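Local structure of seryl-tRNA synthetase (Pyrococcus horikoshii, 2DQ0) at residues A[19-24]-A[346-351]; A[38-43]-A[90-95]; A[218-223]-A[245-250]; A[425-430]-A[440-445]. The protein probably attaches serine to tRNA(Ser), at the expense of ATP, and can also serylate tRNA(Sec), working as a homodimer. All coordinates share one frame; numbering follows the deposited sequence.

Contact 2 lies in the N-terminal tRNA-binding arm, joining helices 28-65 and 72-103, and falls within the chain loop that contact 1 closes, with about 30 Å between centres. Contact 1 ties the end of helix 11-21 to a loop of the catalytic core between strands 338-342 and 354-362, and so links the two domains. Contact 3 falls inside that loop, after contact 2, but across the chain's centre from contact 1; it pairs strands 220-221 and 248-249 and touches the second subunit. Contact 4 follows last, near the C-terminus, its centre about 67 Å from that of contact 2. The four sample the arm, its junction with the core, the dimer interface and the C-terminal strands.

Contact 1. Residues A[19-24]-A[346-351]; sequences IKRGEL and GDLGYV
R21 and E23 reach from the N-terminal domain to G349 and Y350 of the catalytic core by two polar bridges. In the first, the R21 chain is extended (chi2 179°), long enough for its NH2 to donate to G349 O at 2.9 Å. The donor stands well above the carbonyl plane, and NH1 adds only a weak second bond to the same oxygen. The stronger partner of NH1 is the carbonyl of N108, so the guanidinium spans two backbone stretches, a task that suits arginine's several N-H groups. In the second, Y350 OH donates to E23 OE1 at 2.6 Å, meeting it from above the carboxylate plane; K26 NZ also bonds to this hydroxyl. Helix 11-21 ends here in a Schellman motif: G22, with positive phi, turns the chain so that E23 faces the core loop. The remaining contacts are van der Waals touches: L348 CD2 lies 3.9 Å from R21 NH1, oblique to the guanidinium, and R21 O lies 3.9 Å from G346 CA.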
loop_
_atom_site.group_PDB
_atom_site.type_symbol
_atom_site.label_atom_id
_atom_site.label_comp_id
_atom_site.label_asym_id
_atom_site.label_seq_id
_atom_site.Cartn_x
_atom_site.Cartn_y
_atom_site.Cartn_z
ATOM N N ILE A 19 -36.571 -5.544 4.052
ATOM C CA ILE A 19 -37.283 -5.622 2.787
ATOM C C ILE A 19 -37.055 -4.353 1.968
ATOM O O ILE A 19 -36.942 -4.414 0.745
ATOM C CB ILE A 19 -38.790 -5.885 3.007
ATOM C CG1 ILE A 19 -38.973 -7.308 3.544
ATOM C CG2 ILE A 19 -39.557 -5.760 1.693
ATOM C CD1 ILE A 19 -40.361 -7.603 4.032
ATOM N N LYS A 20 -36.971 -3.204 2.629
ATOM C CA LYS A 20 -36.713 -1.972 1.897
ATOM C C LYS A 20 -35.296 -2.059 1.322
ATOM O O LYS A 20 -34.961 -1.372 0.354
ATOM C CB LYS A 20 -36.776 -0.759 2.822
ATOM C CG LYS A 20 -38.138 -0.352 3.314
ATOM C CD LYS A 20 -38.000 0.869 4.237
ATOM C CE LYS A 20 -39.293 1.172 4.982
ATOM N NZ LYS A 20 -39.073 2.070 6.149
ATOM N N ARG A 21 -34.469 -2.907 1.932
ATOM C CA ARG A 21 -33.082 -3.059 1.513
ATOM C C ARG A 21 -32.875 -4.119 0.468
ATOM O O ARG A 21 -31.845 -4.144 -0.170
ATOM C CB ARG A 21 -32.186 -3.390 2.707
ATOM C CG ARG A 21 -31.666 -2.200 3.489
ATOM C CD ARG A 21 -30.822 -2.696 4.664
ATOM N NE ARG A 21 -30.177 -1.610 5.399
ATOM C CZ ARG A 21 -29.161 -0.890 4.943
ATOM N NH1 ARG A 21 -28.656 0.067 5.698
ATOM N NH2 ARG A 21 -28.645 -1.126 3.740
ATOM N N GLY A 22 -33.850 -5.001 0.301
ATOM C CA GLY A 22 -33.706 -6.058 -0.676
ATOM C C GLY A 22 -32.970 -7.233 -0.061
ATOM O O GLY A 22 -32.397 -8.069 -0.760
ATOM N N GLU A 23 -32.974 -7.301 1.261
ATOM C CA GLU A 23 -32.304 -8.393 1.951
ATOM C C GLU A 23 -33.358 -9.359 2.450
ATOM O O GLU A 23 -33.404 -9.691 3.633
ATOM C CB GLU A 23 -31.495 -7.847 3.124
ATOM C CG GLU A 23 -30.494 -6.813 2.707
ATOM C CD GLU A 23 -29.463 -7.380 1.745
ATOM O OE1 GLU A 23 -28.727 -8.306 2.145
ATOM O OE2 GLU A 23 -29.391 -6.903 0.593
ATOM N N LEU A 24 -34.206 -9.820 1.542
ATOM C CA LEU A 24 -35.268 -10.728 1.929
ATOM C C LEU A 24 -34.805 -12.069 2.474
ATOM O O LEU A 24 -35.423 -12.633 3.367
ATOM C CB LEU A 24 -36.225 -10.942 0.758
ATOM C CG LEU A 24 -37.173 -9.761 0.519
ATOM C CD1 LEU A 24 -36.421 -8.587 -0.122
ATOM C CD2 LEU A 24 -38.309 -10.221 -0.368
ATOM N N GLY A 346 -32.087 0.300 -1.422
ATOM C CA GLY A 346 -31.484 -0.797 -2.165
ATOM C C GLY A 346 -30.047 -0.600 -2.630
ATOM O O GLY A 346 -29.340 -1.567 -2.908
ATOM N N ASP A 347 -29.594 0.643 -2.708
ATOM C CA ASP A 347 -28.236 0.901 -3.160
ATOM C C ASP A 347 -27.419 1.439 -2.002
ATOM O O ASP A 347 -26.321 1.953 -2.199
ATOM C CB ASP A 347 -28.283 1.932 -4.296
ATOM C CG ASP A 347 -26.969 2.057 -5.038
ATOM O OD1 ASP A 347 -26.346 1.008 -5.328
ATOM O OD2 ASP A 347 -26.576 3.206 -5.349
ATOM N N LEU A 348 -27.945 1.294 -0.788
ATOM C CA LEU A 348 -27.275 1.847 0.375
ATOM C C LEU A 348 -26.076 1.136 0.997
ATOM O O LEU A 348 -25.107 1.800 1.398
ATOM C CB LEU A 348 -28.301 2.158 1.467
ATOM C CG LEU A 348 -27.736 2.922 2.681
ATOM C CD1 LEU A 348 -26.939 4.141 2.203
ATOM C CD2 LEU A 348 -28.879 3.334 3.636
ATOM N N GLY A 349 -26.098 -0.185 1.098
ATOM C CA GLY A 349 -24.941 -0.816 1.716
ATOM C C GLY A 349 -25.147 -1.009 3.211
ATOM O O GLY A 349 -25.858 -0.239 3.857
ATOM N N TYR A 350 -24.509 -2.040 3.754
ATOM C CA TYR A 350 -24.639 -2.417 5.155
ATOM C C TYR A 350 -24.263 -1.453 6.274
ATOM O O TYR A 350 -24.951 -1.373 7.283
ATOM C CB TYR A 350 -23.880 -3.727 5.386
ATOM C CG TYR A 350 -24.663 -4.962 5.023
ATOM C CD1 TYR A 350 -25.363 -5.026 3.817
ATOM C CD2 TYR A 350 -24.734 -6.056 5.899
ATOM C CE1 TYR A 350 -26.123 -6.136 3.486
ATOM C CE2 TYR A 350 -25.489 -7.181 5.578
ATOM C CZ TYR A 350 -26.188 -7.212 4.360
ATOM O OH TYR A 350 -26.966 -8.300 4.005
ATOM N N VAL A 351 -23.180 -0.717 6.107
ATOM C CA VAL A 351 -22.728 0.143 7.180
ATOM C C VAL A 351 -23.517 1.411 7.454
ATOM O O VAL A 351 -23.740 1.768 8.612
ATOM C CB VAL A 351 -21.254 0.526 6.969
ATOM C CG1 VAL A 351 -20.710 1.166 8.234
ATOM C CG2 VAL A 351 -20.450 -0.711 6.586
#

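Contact 2. Residues A[38-43]-A[90-95]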
loop_
_atom_site.group_PDB
_atom_site.type_symbol
_atom_site.label_atom_id
_atom_site.label_comp_id
_atom_site.label_asym_id
_atom_site.label_seq_id
_atom_site.Cartn_x
_atom_site.Cartn_y
_atom_site.Cartn_z
ATOM N N THR A 38 -34.677 -16.031 23.349
ATOM C CA THR A 38 -35.604 -16.556 24.322
ATOM C C THR A 38 -35.021 -17.786 24.997
ATOM O O THR A 38 -35.036 -17.897 26.222
ATOM C CB THR A 38 -36.956 -16.855 23.657
ATOM O OG1 THR A 38 -37.711 -15.639 23.620
ATOM C CG2 THR A 38 -37.747 -17.911 24.424
ATOM N N GLU A 39 -34.493 -18.705 24.207
ATOM C CA GLU A 39 -33.891 -19.898 24.773
ATOM C C GLU A 39 -32.744 -19.489 25.722
ATOM O O GLU A 39 -32.582 -20.040 26.828
ATOM C CB GLU A 39 -33.381 -20.779 23.635
ATOM C CG GLU A 39 -32.779 -22.096 24.071
ATOM C CD GLU A 39 -32.682 -23.079 22.926
ATOM O OE1 GLU A 39 -32.104 -24.171 23.136
ATOM O OE2 GLU A 39 -33.195 -22.759 21.822
ATOM N N TRP A 40 -31.974 -18.498 25.273
ATOM C CA TRP A 40 -30.838 -17.950 26.011
ATOM C C TRP A 40 -31.259 -17.502 27.409
ATOM O O TRP A 40 -30.681 -17.940 28.405
ATOM C CB TRP A 40 -30.245 -16.762 25.224
ATOM C CG TRP A 40 -29.176 -15.956 25.941
ATOM C CD1 TRP A 40 -27.977 -16.409 26.381
ATOM C CD2 TRP A 40 -29.229 -14.561 26.286
ATOM N NE1 TRP A 40 -27.275 -15.391 26.981
ATOM C CE2 TRP A 40 -28.021 -14.247 26.936
ATOM C CE3 TRP A 40 -30.180 -13.550 26.109
ATOM C CZ2 TRP A 40 -27.735 -12.964 27.412
ATOM C CZ3 TRP A 40 -29.896 -12.271 26.586
ATOM C CH2 TRP A 40 -28.680 -11.993 27.230
ATOM N N ARG A 41 -32.269 -16.641 27.488
ATOM C CA ARG A 41 -32.722 -16.151 28.784
ATOM C C ARG A 41 -33.404 -17.224 29.633
ATOM O O ARG A 41 -33.387 -17.157 30.865
ATOM C CB ARG A 41 -33.640 -14.931 28.608
ATOM C CG ARG A 41 -34.550 -14.972 27.388
ATOM C CD ARG A 41 -35.270 -13.634 27.151
ATOM N NE ARG A 41 -34.339 -12.505 27.143
ATOM C CZ ARG A 41 -33.930 -11.860 28.236
ATOM N NH1 ARG A 41 -34.378 -12.229 29.433
ATOM N NH2 ARG A 41 -33.059 -10.854 28.137
ATOM N N THR A 42 -33.990 -18.226 28.988
ATOM C CA THR A 42 -34.646 -19.273 29.745
ATOM C C THR A 42 -33.593 -20.085 30.476
ATOM O O THR A 42 -33.723 -20.349 31.682
ATOM C CB THR A 42 -35.480 -20.204 28.829
ATOM O OG1 THR A 42 -36.631 -19.496 28.354
ATOM C CG2 THR A 42 -35.937 -21.454 29.588
ATOM N N LYS A 43 -32.539 -20.474 29.760
ATOM C CA LYS A 43 -31.503 -21.269 30.400
ATOM C C LYS A 43 -30.831 -20.504 31.536
ATOM O O LYS A 43 -30.487 -21.083 32.567
ATOM C CB LYS A 43 -30.469 -21.735 29.382
ATOM C CG LYS A 43 -30.943 -22.884 28.539
ATOM C CD LYS A 43 -29.872 -23.317 27.549
ATOM C CE LYS A 43 -30.447 -24.342 26.603
ATOM N NZ LYS A 43 -31.107 -25.415 27.396
ATOM N N ASN A 90 -22.381 -23.572 29.303
ATOM C CA ASN A 90 -21.797 -23.783 28.000
ATOM C C ASN A 90 -22.870 -23.763 26.929
ATOM O O ASN A 90 -22.598 -23.413 25.783
ATOM C CB ASN A 90 -21.013 -25.092 27.994
ATOM C CG ASN A 90 -19.892 -25.086 29.023
ATOM O OD1 ASN A 90 -19.084 -24.153 29.075
ATOM N ND2 ASN A 90 -19.845 -26.119 29.853
ATOM N N GLU A 91 -24.095 -24.129 27.287
ATOM C CA GLU A 91 -25.170 -24.094 26.304
ATOM C C GLU A 91 -25.523 -22.633 26.033
ATOM O O GLU A 91 -25.903 -22.271 24.918
ATOM C CB GLU A 91 -26.412 -24.848 26.804
ATOM C CG GLU A 91 -26.344 -26.376 26.646
ATOM C CD GLU A 91 -27.549 -27.112 27.258
ATOM O OE1 GLU A 91 -27.479 -28.356 27.393
ATOM O OE2 GLU A 91 -28.561 -26.458 27.601
ATOM N N VAL A 92 -25.387 -21.792 27.054
ATOM C CA VAL A 92 -25.703 -20.379 26.906
ATOM C C VAL A 92 -24.633 -19.683 26.080
ATOM O O VAL A 92 -24.910 -18.703 25.396
ATOM C CB VAL A 92 -25.847 -19.698 28.274
ATOM C CG1 VAL A 92 -25.835 -18.186 28.121
ATOM C CG2 VAL A 92 -27.155 -20.136 28.916
ATOM N N GLU A 93 -23.408 -20.182 26.133
ATOM C CA GLU A 93 -22.363 -19.581 25.326
ATOM C C GLU A 93 -22.678 -19.823 23.859
ATOM O O GLU A 93 -22.789 -18.880 23.078
ATOM C CB GLU A 93 -21.006 -20.199 25.626
ATOM C CG GLU A 93 -20.264 -19.617 26.789
ATOM C CD GLU A 93 -18.874 -20.213 26.881
ATOM O OE1 GLU A 93 -18.129 -20.100 25.878
ATOM O OE2 GLU A 93 -18.533 -20.800 27.936
ATOM N N GLU A 94 -22.823 -21.097 23.496
ATOM C CA GLU A 94 -23.107 -21.473 22.117
ATOM C C GLU A 94 -24.280 -20.663 21.580
ATOM O O GLU A 94 -24.268 -20.239 20.424
ATOM C CB GLU A 94 -23.396 -22.978 22.000
ATOM C CG GLU A 94 -24.615 -23.447 22.789
ATOM C CD GLU A 94 -25.193 -24.778 22.295
ATOM O OE1 GLU A 94 -25.679 -24.824 21.138
ATOM O OE2 GLU A 94 -25.166 -25.772 23.064
ATOM N N LEU A 95 -25.279 -20.435 22.421
ATOM C CA LEU A 95 -26.446 -19.662 22.021
ATOM C C LEU A 95 -26.068 -18.212 21.683
ATOM O O LEU A 95 -26.510 -17.677 20.659
ATOM C CB LEU A 95 -27.486 -19.700 23.138
ATOM C CG LEU A 95 -28.785 -20.491 22.935
ATOM C CD1 LEU A 95 -28.592 -21.710 22.042
ATOM C CD2 LEU A 95 -29.287 -20.880 24.304
#
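In the antiparallel coiled-coil arm of the tRNA-binding domain, W40, K43 and E39 of helix 28-65 meet V92, L95 and E91 of helix 72-103. The short helical segments run nearly antiparallel, their axes 9.5 Å apart. W40 has CG anti to its backbone N (chi1 172°), which sets the indole alongside the partner helix, where V92 CG1 meets the ring at its edge, near CD1 and NE1. The other V92 methyl, CG2, rests against K43 CB at 3.7 Å. L95 points into the seam, and its CD2 touches E39 CG at 3.7 Å and K43 CD at 4.1 Å, so even the charged residues lend their aliphatic stems to the apolar layer. Past that layer the K43 chain bends at its last torsion (chi4 -51°) and carries NZ to E91 OE2, a salt bridge of 2.8 Å met nearly along the C-O axis. Since E39 OE1 lies 6.1 Å from E91 OE2, the lysine's charge probably eases the repulsion between these two carboxylates.

Contact 3. Residues A[218-223]-A[245-250]; sequences PYMVRR and EDLYLI
Y248 and R223 meet because the tyrosine's CG sits beside its backbone N (chi1 -63°) while the arginine runs out straight with CG anti to N (chi1 -169°). R223 NH2 donates to Y248 OH at 2.7 Å, with the hydroxyl in the guanidinium plane and that plane turned 67° from the ring. Y248 combines a flat body for packing with a polar tip for the arginine; a phenylalanine in its place would probably leave R223 NH2 without this acceptor and its terminal group freer to turn. Backbone bonds set the register of this small antiparallel sheet. V221 and Y248 form the hydrogen-bonded pair, V221 N to Y248 O 2.8 Å and Y248 N to V221 O 2.6 Å, and I250 N donates to Y219 O at 2.9 Å. D246, at the centre of an inverse gamma turn, accepts from R223 N through OD2 at 2.8 Å, met on the syn side but tilted out of the carboxylate plane. M220 and L249 lie side by side on one face, M220 CG 3.4 Å from L249 CD2; V221, on the face shared with Y248, also touches I250, its CG1 3.8 Å from I250 CG2. Helix 254-259 packs on V221 and I250, strand 273-282 on Y219 and L249, and the second subunit takes Y219 OH with its H303 and R222 NH1 with its K179 O, placing the strands at the dimer interface.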
loop_
_atom_site.group_PDB
_atom_site.type_symbol
_atom_site.label_atom_id
_atom_site.label_comp_id
_atom_site.label_asym_id
_atom_site.label_seq_id
_atom_site.Cartn_x
_atom_site.Cartn_y
_atom_site.Cartn_z
ATOM N N PRO A 218 -2.012 3.303 9.387
ATOM C CA PRO A 218 -1.287 2.126 8.898
ATOM C C PRO A 218 -2.038 1.792 7.593
ATOM O O PRO A 218 -3.232 2.069 7.483
ATOM C CB PRO A 218 -1.547 1.082 9.987
ATOM C CG PRO A 218 -1.621 1.891 11.204
ATOM C CD PRO A 218 -2.456 3.088 10.779
ATOM N N TYR A 219 -1.363 1.215 6.615
ATOM C CA TYR A 219 -2.021 0.899 5.349
ATOM C C TYR A 219 -2.442 -0.567 5.344
ATOM O O TYR A 219 -3.170 -1.017 4.454
ATOM C CB TYR A 219 -1.056 1.177 4.192
ATOM C CG TYR A 219 -0.632 2.633 4.068
ATOM C CD1 TYR A 219 0.555 2.976 3.409
ATOM C CD2 TYR A 219 -1.419 3.664 4.594
ATOM C CE1 TYR A 219 0.955 4.311 3.278
ATOM C CE2 TYR A 219 -1.033 5.010 4.464
ATOM C CZ TYR A 219 0.158 5.314 3.806
ATOM O OH TYR A 219 0.569 6.610 3.690
ATOM N N MET A 220 -1.955 -1.298 6.345
ATOM C CA MET A 220 -2.253 -2.713 6.524
ATOM C C MET A 220 -2.781 -2.833 7.939
ATOM O O MET A 220 -2.159 -2.344 8.882
ATOM C CB MET A 220 -0.991 -3.589 6.391
ATOM C CG MET A 220 -0.377 -3.634 4.994
ATOM S SD MET A 220 1.014 -4.814 4.806
ATOM C CE MET A 220 2.279 -3.885 5.449
ATOM N N VAL A 221 -3.931 -3.469 8.099
ATOM C CA VAL A 221 -4.484 -3.628 9.429
ATOM C C VAL A 221 -4.872 -5.074 9.673
ATOM O O VAL A 221 -4.925 -5.888 8.738
ATOM C CB VAL A 221 -5.724 -2.726 9.652
ATOM C CG1 VAL A 221 -5.349 -1.292 9.449
ATOM C CG2 VAL A 221 -6.845 -3.113 8.704
ATOM N N ARG A 222 -5.148 -5.360 10.946
ATOM C CA ARG A 222 -5.550 -6.674 11.450
ATOM C C ARG A 222 -7.008 -6.982 11.059
ATOM O O ARG A 222 -7.842 -6.085 10.976
ATOM C CB ARG A 222 -5.395 -6.660 12.967
ATOM C CG ARG A 222 -5.145 -7.990 13.586
ATOM C CD ARG A 222 -3.745 -8.079 14.138
ATOM N NE ARG A 222 -3.514 -7.069 15.162
ATOM C CZ ARG A 222 -2.442 -7.036 15.948
ATOM N NH1 ARG A 222 -2.323 -6.070 16.849
ATOM N NH2 ARG A 222 -1.493 -7.967 15.839
ATOM N N ARG A 223 -7.325 -8.249 10.822
ATOM C CA ARG A 223 -8.682 -8.609 10.411
ATOM C C ARG A 223 -9.850 -7.996 11.214
ATOM O O ARG A 223 -10.879 -7.617 10.645
ATOM C CB ARG A 223 -8.853 -10.136 10.403
ATOM C CG ARG A 223 -10.155 -10.561 9.728
ATOM C CD ARG A 223 -10.444 -12.039 9.839
ATOM N NE ARG A 223 -11.619 -12.405 9.047
ATOM C CZ ARG A 223 -11.623 -12.599 7.725
ATOM N NH1 ARG A 223 -12.757 -12.920 7.107
ATOM N NH2 ARG A 223 -10.500 -12.490 7.021
ATOM N N GLU A 245 -0.245 -13.798 7.298
ATOM C CA GLU A 245 -0.252 -12.760 8.322
ATOM C C GLU A 245 -1.677 -12.326 8.620
ATOM O O GLU A 245 -2.585 -12.525 7.812
ATOM C CB GLU A 245 0.482 -11.500 7.845
ATOM C CG GLU A 245 1.804 -11.700 7.182
ATOM C CD GLU A 245 2.949 -11.710 8.157
ATOM O OE1 GLU A 245 4.105 -11.844 7.688
ATOM O OE2 GLU A 245 2.694 -11.588 9.380
ATOM N N ASP A 246 -1.875 -11.719 9.782
ATOM C CA ASP A 246 -3.184 -11.194 10.082
ATOM C C ASP A 246 -3.049 -9.703 9.663
ATOM O O ASP A 246 -3.004 -8.792 10.490
ATOM C CB ASP A 246 -3.518 -11.354 11.570
ATOM C CG ASP A 246 -4.896 -10.764 11.949
ATOM O OD1 ASP A 246 -5.127 -10.534 13.162
ATOM O OD2 ASP A 246 -5.750 -10.534 11.059
ATOM N N LEU A 247 -2.944 -9.493 8.353
ATOM C CA LEU A 247 -2.825 -8.161 7.769
ATOM C C LEU A 247 -3.661 -8.037 6.494
ATOM O O LEU A 247 -3.666 -8.915 5.626
ATOM C CB LEU A 247 -1.363 -7.842 7.462
ATOM C CG LEU A 247 -0.444 -7.647 8.673
ATOM C CD1 LEU A 247 0.994 -7.532 8.212
ATOM C CD2 LEU A 247 -0.859 -6.387 9.441
ATOM N N TYR A 248 -4.386 -6.934 6.399
ATOM C CA TYR A 248 -5.238 -6.669 5.250
ATOM C C TYR A 248 -4.934 -5.260 4.724
ATOM O O TYR A 248 -4.725 -4.338 5.509
ATOM C CB TYR A 248 -6.695 -6.779 5.685
ATOM C CG TYR A 248 -7.051 -8.163 6.162
ATOM C CD1 TYR A 248 -6.630 -8.638 7.409
ATOM C CD2 TYR A 248 -7.747 -9.041 5.324
ATOM C CE1 TYR A 248 -6.886 -9.947 7.796
ATOM C CE2 TYR A 248 -8.010 -10.341 5.705
ATOM C CZ TYR A 248 -7.583 -10.784 6.931
ATOM O OH TYR A 248 -7.896 -12.055 7.285
ATOM N N LEU A 249 -4.869 -5.103 3.405
ATOM C CA LEU A 249 -4.611 -3.793 2.815
ATOM C C LEU A 249 -5.902 -3.010 2.960
ATOM O O LEU A 249 -6.983 -3.512 2.645
ATOM C CB LEU A 249 -4.206 -3.914 1.334
ATOM C CG LEU A 249 -2.891 -4.667 1.104
ATOM C CD1 LEU A 249 -2.560 -4.676 -0.363
ATOM C CD2 LEU A 249 -1.768 -4.017 1.893
ATOM N N ILE A 250 -5.799 -1.787 3.454
ATOM C CA ILE A 250 -6.991 -0.994 3.665
ATOM C C ILE A 250 -7.592 -0.508 2.361
ATOM O O ILE A 250 -6.877 -0.178 1.422
ATOM C CB ILE A 250 -6.696 0.217 4.581
ATOM C CG1 ILE A 250 -5.657 1.127 3.939
ATOM C CG2 ILE A 250 -6.141 -0.259 5.926
ATOM C CD1 ILE A 250 -5.486 2.412 4.692
HETATM O O HOH W 1 -0.993 -8.374 12.584
#

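Contact 4. Residues A[425-430]-A[440-445]; sequences DGTVRI and FKEIVP
D425 and P445 meet at one end of a small two-stranded antiparallel sheet near the C-terminus, D425 O lying 3.9 Å from P445 CG. The aspartate also makes an Asx turn: its OD2 accepts from T427 N at 2.7 Å and from T427 OG1 at 2.8 Å, both arriving from the same face of the carboxylate. G426 takes the positive phi between them, a conformation that suits a residue without a side chain. T427 holds OG1 beside the backbone N (chi1 -59°), facing D425, which leaves CG2 anti to N and turned to the second segment, where it comes within 4.1 Å of E442 CD. With an alanine in place of T427, D425 OD2 would probably lose one of its two donors and a gap would open beside E442. V428 and I443 form the hydrogen-bonded pair, V428 N to I443 O 2.9 Å and I443 N to V428 O 2.7 Å; both are branched aliphatics, suited to strands, and both pack on L169. R429 pairs with E442 at the non-hydrogen-bonded position; its long charged chain suits its exposed place, and the two charges are near each other but not in a salt bridge. I430 N closes the pairing by donating to K441 O at 2.8 Å. Beyond it, I430 CG2 sits at the edge of the F440 ring, 3.9 Å from F440 CE1.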
loop_
_atom_site.group_PDB
_atom_site.type_symbol
_atom_site.label_atom_id
_atom_site.label_comp_id
_atom_site.label_asym_id
_atom_site.label_seq_id
_atom_site.Cartn_x
_atom_site.Cartn_y
_atom_site.Cartn_z
ATOM N N ASP A 425 -8.304 21.356 -28.132
ATOM C CA ASP A 425 -7.015 20.766 -28.461
ATOM C C ASP A 425 -6.477 19.743 -27.467
ATOM O O ASP A 425 -5.445 19.117 -27.739
ATOM C CB ASP A 425 -5.976 21.869 -28.653
ATOM C CG ASP A 425 -5.763 22.685 -27.401
ATOM O OD1 ASP A 425 -5.125 23.756 -27.484
ATOM O OD2 ASP A 425 -6.235 22.252 -26.330
ATOM N N GLY A 426 -7.156 19.569 -26.329
ATOM C CA GLY A 426 -6.686 18.613 -25.330
ATOM C C GLY A 426 -6.072 19.290 -24.109
ATOM O O GLY A 426 -5.917 18.690 -23.045
ATOM N N THR A 427 -5.707 20.555 -24.273
ATOM C CA THR A 427 -5.155 21.317 -23.185
ATOM C C THR A 427 -6.150 21.286 -22.051
ATOM O O THR A 427 -7.354 21.454 -22.255
ATOM C CB THR A 427 -4.964 22.757 -23.567
ATOM O OG1 THR A 427 -4.091 22.824 -24.696
ATOM C CG2 THR A 427 -4.376 23.541 -22.399
ATOM N N VAL A 428 -5.643 21.080 -20.847
ATOM C CA VAL A 428 -6.495 21.024 -19.683
ATOM C C VAL A 428 -6.101 22.122 -18.730
ATOM O O VAL A 428 -4.967 22.182 -18.282
ATOM C CB VAL A 428 -6.384 19.655 -19.010
ATOM C CG1 VAL A 428 -6.929 19.715 -17.586
ATOM C CG2 VAL A 428 -7.148 18.645 -19.830
ATOM N N ARG A 429 -7.045 23.004 -18.433
ATOM C CA ARG A 429 -6.778 24.111 -17.526
ATOM C C ARG A 429 -6.974 23.617 -16.112
ATOM O O ARG A 429 -7.902 22.859 -15.846
ATOM C CB ARG A 429 -7.703 25.297 -17.836
ATOM C CG ARG A 429 -7.414 25.913 -19.202
ATOM C CD ARG A 429 -8.301 27.102 -19.514
ATOM N NE ARG A 429 -7.664 28.367 -19.153
ATOM C CZ ARG A 429 -8.232 29.560 -19.300
ATOM N NH1 ARG A 429 -7.577 30.659 -18.948
ATOM N NH2 ARG A 429 -9.460 29.655 -19.796
ATOM N N ILE A 430 -6.088 24.006 -15.204
ATOM C CA ILE A 430 -6.257 23.550 -13.840
ATOM C C ILE A 430 -6.831 24.687 -13.000
ATOM O O ILE A 430 -6.405 25.821 -13.109
ATOM C CB ILE A 430 -4.914 22.930 -13.255
ATOM C CG1 ILE A 430 -4.325 23.815 -12.191
ATOM C CG2 ILE A 430 -3.913 22.649 -14.351
ATOM C CD1 ILE A 430 -4.866 23.464 -10.852
ATOM N N PHE A 440 2.169 24.993 -12.310
ATOM C CA PHE A 440 1.608 25.218 -13.626
ATOM C C PHE A 440 0.111 25.530 -13.559
ATOM O O PHE A 440 -0.554 25.134 -12.625
ATOM C CB PHE A 440 1.868 23.985 -14.464
ATOM C CG PHE A 440 1.327 22.715 -13.858
ATOM C CD1 PHE A 440 0.003 22.330 -14.073
ATOM C CD2 PHE A 440 2.160 21.871 -13.123
ATOM C CE1 PHE A 440 -0.471 21.113 -13.566
ATOM C CE2 PHE A 440 1.693 20.649 -12.611
ATOM C CZ PHE A 440 0.383 20.265 -12.829
ATOM N N LYS A 441 -0.419 26.236 -14.556
ATOM C CA LYS A 441 -1.844 26.591 -14.563
ATOM C C LYS A 441 -2.657 25.742 -15.531
ATOM O O LYS A 441 -3.885 25.715 -15.476
ATOM C CB LYS A 441 -2.025 28.064 -14.917
ATOM C CG LYS A 441 -1.385 29.038 -13.929
ATOM C CD LYS A 441 -1.729 30.471 -14.280
ATOM C CE LYS A 441 -0.979 31.445 -13.400
ATOM N NZ LYS A 441 0.487 31.233 -13.486
ATOM N N GLU A 442 -1.971 25.037 -16.417
ATOM C CA GLU A 442 -2.654 24.184 -17.366
ATOM C C GLU A 442 -1.709 23.071 -17.787
ATOM O O GLU A 442 -0.514 23.106 -17.484
ATOM C CB GLU A 442 -3.058 24.991 -18.597
ATOM C CG GLU A 442 -1.910 25.805 -19.200
ATOM C CD GLU A 442 -2.278 26.457 -20.527
ATOM O OE1 GLU A 442 -3.387 27.049 -20.623
ATOM O OE2 GLU A 442 -1.451 26.385 -21.470
ATOM N N ILE A 443 -2.246 22.069 -18.468
ATOM C CA ILE A 443 -1.412 20.987 -18.950
ATOM C C ILE A 443 -1.646 20.915 -20.444
ATOM O O ILE A 443 -2.771 20.724 -20.889
ATOM C CB ILE A 443 -1.760 19.625 -18.295
ATOM C CG1 ILE A 443 -1.709 19.755 -16.762
ATOM C CG2 ILE A 443 -0.755 18.567 -18.782
ATOM C CD1 ILE A 443 -2.241 18.567 -16.012
ATOM N N VAL A 444 -0.582 21.086 -21.216
ATOM C CA VAL A 444 -0.709 21.053 -22.663
ATOM C C VAL A 444 -0.299 19.723 -23.273
ATOM O O VAL A 444 0.519 18.980 -22.724
ATOM C CB VAL A 444 0.117 22.201 -23.325
ATOM C CG1 VAL A 444 -0.174 23.498 -22.606
ATOM C CG2 VAL A 444 1.613 21.903 -23.289
ATOM N N PRO A 445 -0.883 19.395 -24.423
ATOM C CA PRO A 445 -0.554 18.139 -25.092
ATOM C C PRO A 445 0.906 18.106 -25.478
ATOM O O PRO A 445 1.513 19.151 -25.693
ATOM C CB PRO A 445 -1.478 18.135 -26.310
ATOM C CG PRO A 445 -1.781 19.533 -26.529
ATOM C CD PRO A 445 -1.946 20.103 -25.148
#